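Local coordinates for protein Lic11098 (Leptospira interrogans serogroup Icterohaemorrhagiae serovar copenhageni, PDB 4U08) that is of unknown function but folds as a leucine-rich repeat solenoid and may act as a virulence factor of a human pathogen, at residues Q46-D51 and Q69-S74. Residues are numbered along the deposited sequence; the frame is centred on the assembly and turned at random.
Sequences QLLNLD and QQLHLS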
loop_
_atom_site.group_PDB
_atom_site.type_symbol
_atom_site.label_atom_id
_atom_site.label_comp_id
_atom_site.label_asym_id
_atom_site.label_seq_id
_atom_site.Cartn_x
_atom_site.Cartn_y
_atom_site.Cartn_z
ATOM N N GLN A 46 -31.346 3.044 10.117
ATOM C CA GLN A 46 -30.144 3.812 9.762
ATOM C C GLN A 46 -29.002 2.898 9.381
ATOM O O GLN A 46 -28.180 3.269 8.544
ATOM C CB GLN A 46 -29.728 4.725 10.919
ATOM C CG GLN A 46 -30.715 5.857 11.179
ATOM C CD GLN A 46 -30.162 6.841 12.165
ATOM O OE1 GLN A 46 -30.425 6.757 13.364
ATOM N NE2 GLN A 46 -29.366 7.788 11.682
ATOM N N LEU A 47 -28.937 1.714 10.002
ATOM C CA LEU A 47 -27.883 0.744 9.732
ATOM C C LEU A 47 -28.468 -0.655 9.628
ATOM O O LEU A 47 -29.189 -1.123 10.529
ATOM C CB LEU A 47 -26.748 0.814 10.799
ATOM C CG LEU A 47 -25.450 0.052 10.482
ATOM C CD1 LEU A 47 -24.247 0.757 11.088
ATOM C CD2 LEU A 47 -25.505 -1.413 10.955
ATOM N N LEU A 48 -28.135 -1.325 8.528
ATOM C CA LEU A 48 -28.584 -2.673 8.269
ATOM C C LEU A 48 -27.365 -3.548 8.047
ATOM O O LEU A 48 -26.604 -3.328 7.106
ATOM C CB LEU A 48 -29.552 -2.686 7.056
ATOM C CG LEU A 48 -30.035 -4.050 6.555
ATOM C CD1 LEU A 48 -30.707 -4.856 7.673
ATOM C CD2 LEU A 48 -30.966 -3.885 5.363
ATOM N N ASN A 49 -27.152 -4.515 8.940
ATOM C CA ASN A 49 -26.016 -5.404 8.819
ATOM C C ASN A 49 -26.475 -6.789 8.375
ATOM O O ASN A 49 -27.133 -7.508 9.126
ATOM C CB ASN A 49 -25.184 -5.432 10.113
ATOM C CG ASN A 49 -23.829 -6.069 9.952
ATOM O OD1 ASN A 49 -23.554 -6.786 8.986
ATOM N ND2 ASN A 49 -22.957 -5.872 10.922
ATOM N N LEU A 50 -26.135 -7.146 7.134
ATOM C CA LEU A 50 -26.484 -8.430 6.520
ATOM C C LEU A 50 -25.234 -9.255 6.196
ATOM O O LEU A 50 -25.314 -10.220 5.432
ATOM C CB LEU A 50 -27.339 -8.192 5.253
ATOM C CG LEU A 50 -28.690 -7.477 5.445
ATOM C CD1 LEU A 50 -29.387 -7.265 4.115
ATOM C CD2 LEU A 50 -29.605 -8.261 6.373
ATOM N N ASP A 51 -24.077 -8.879 6.787
ATOM C CA ASP A 51 -22.781 -9.525 6.565
ATOM C C ASP A 51 -22.780 -10.993 6.919
ATOM O O ASP A 51 -23.484 -11.397 7.840
ATOM C CB ASP A 51 -21.681 -8.855 7.406
ATOM C CG ASP A 51 -21.252 -7.459 6.985
ATOM O OD1 ASP A 51 -21.591 -7.043 5.848
ATOM O OD2 ASP A 51 -20.574 -6.786 7.788
ATOM N N GLN A 69 -28.323 4.834 6.204
ATOM C CA GLN A 69 -27.020 5.493 6.025
ATOM C C GLN A 69 -25.916 4.481 5.744
ATOM O O GLN A 69 -24.928 4.820 5.090
ATOM C CB GLN A 69 -26.669 6.321 7.270
ATOM C CG GLN A 69 -27.627 7.501 7.509
ATOM C CD GLN A 69 -27.238 8.350 8.697
ATOM O OE1 GLN A 69 -27.006 7.851 9.808
ATOM N NE2 GLN A 69 -27.210 9.661 8.499
ATOM N N GLN A 70 -26.076 3.235 6.247
ATOM C CA GLN A 70 -25.082 2.182 6.064
ATOM C C GLN A 70 -25.719 0.844 5.737
ATOM O O GLN A 70 -26.590 0.362 6.477
ATOM C CB GLN A 70 -24.174 2.032 7.308
ATOM C CG GLN A 70 -23.311 3.255 7.611
ATOM C CD GLN A 70 -22.238 2.972 8.636
ATOM O OE1 GLN A 70 -21.695 1.863 8.740
ATOM N NE2 GLN A 70 -21.857 3.990 9.368
ATOM N N LEU A 71 -25.255 0.232 4.637
ATOM C CA LEU A 71 -25.719 -1.067 4.213
ATOM C C LEU A 71 -24.524 -2.010 4.110
ATOM O O LEU A 71 -23.680 -1.849 3.224
ATOM C CB LEU A 71 -26.514 -0.959 2.885
ATOM C CG LEU A 71 -27.061 -2.258 2.289
ATOM C CD1 LEU A 71 -27.978 -2.988 3.272
ATOM C CD2 LEU A 71 -27.803 -1.978 0.994
ATOM N N HIS A 72 -24.436 -2.963 5.054
ATOM C CA HIS A 72 -23.358 -3.954 5.135
ATOM C C HIS A 72 -23.877 -5.262 4.536
ATOM O O HIS A 72 -24.784 -5.889 5.086
ATOM C CB HIS A 72 -22.883 -4.130 6.600
ATOM C CG HIS A 72 -22.334 -2.873 7.205
ATOM N ND1 HIS A 72 -20.974 -2.699 7.392
ATOM C CD2 HIS A 72 -22.977 -1.755 7.621
ATOM C CE1 HIS A 72 -20.836 -1.488 7.914
ATOM N NE2 HIS A 72 -22.011 -0.884 8.071
ATOM N N LEU A 73 -23.346 -5.636 3.376
ATOM C CA LEU A 73 -23.780 -6.827 2.656
ATOM C C LEU A 73 -22.609 -7.713 2.264
ATOM O O LEU A 73 -22.699 -8.477 1.300
ATOM C CB LEU A 73 -24.526 -6.389 1.393
ATOM C CG LEU A 73 -26.017 -6.212 1.503
ATOM C CD1 LEU A 73 -26.535 -5.489 0.296
ATOM C CD2 LEU A 73 -26.707 -7.555 1.622
ATOM N N SER A 74 -21.517 -7.612 3.006
ATOM C CA SER A 74 -20.307 -8.351 2.726
ATOM C C SER A 74 -20.460 -9.828 3.023
ATOM O O SER A 74 -21.286 -10.216 3.849
ATOM C CB SER A 74 -19.139 -7.774 3.527
ATOM O OG SER A 74 -18.983 -6.392 3.253
HETATM O O HOH W 1 -19.230 -4.766 6.752
#
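Two successive strands of a leucine-rich repeat solenoid, 47-49 and 70-72, pair here in parallel, their axes 5.0 Å apart and their directions within 1°. A ladder of backbone bonds fixes the register: Leu-48 N donates to Gln-70 O, His-72 N to Leu-48 O and Leu-50 N to His-72 O, while Gln-46 O accepts from both Gln-69 N and Gln-70 N. On the buried face Leu-48 and Leu-71 run side by side with CD2 of the former 3.8 Å from CD1 of the latter. Leu-50 CD1 likewise meets Leu-73 CD2 at 3.7 Å, so equivalent leucines line up from repeat to repeat. The other face carries Leu-47, Asn-49, Gln-70 and His-72. The His-72 ring is held at both nitrogens, each by a partner in its plane: NE2 donates to a lone pair of Gln-70 OE1 at 2.8 Å, and ND1 hydrogen-bonds a water that itself donates to Asp-51 OD2. Leu-47 CD1 packs 3.6 Å from Gln-70 OE1. With CG beside its backbone N (chi1 -71°), Asp-51 sends its carboxylate across to the neighbouring repeat. There OD1 takes Ser-74 N at 2.9 Å on its anti side, 29° out of the carboxylate plane. Just past the end of strand 47-49, Asp-51 N donates to Asn-49 OD1 (3.1 Å), closing an Asx turn. Leu-50 O also accepts from ND2 of Asn-53 in its own turn and of Asn-76 in the next, the second bond linking the turns. Parallel strands bonded in register above aligned leucines, with asparagine bridging adjacent turns, are the hallmark of the leucine-rich repeat fold.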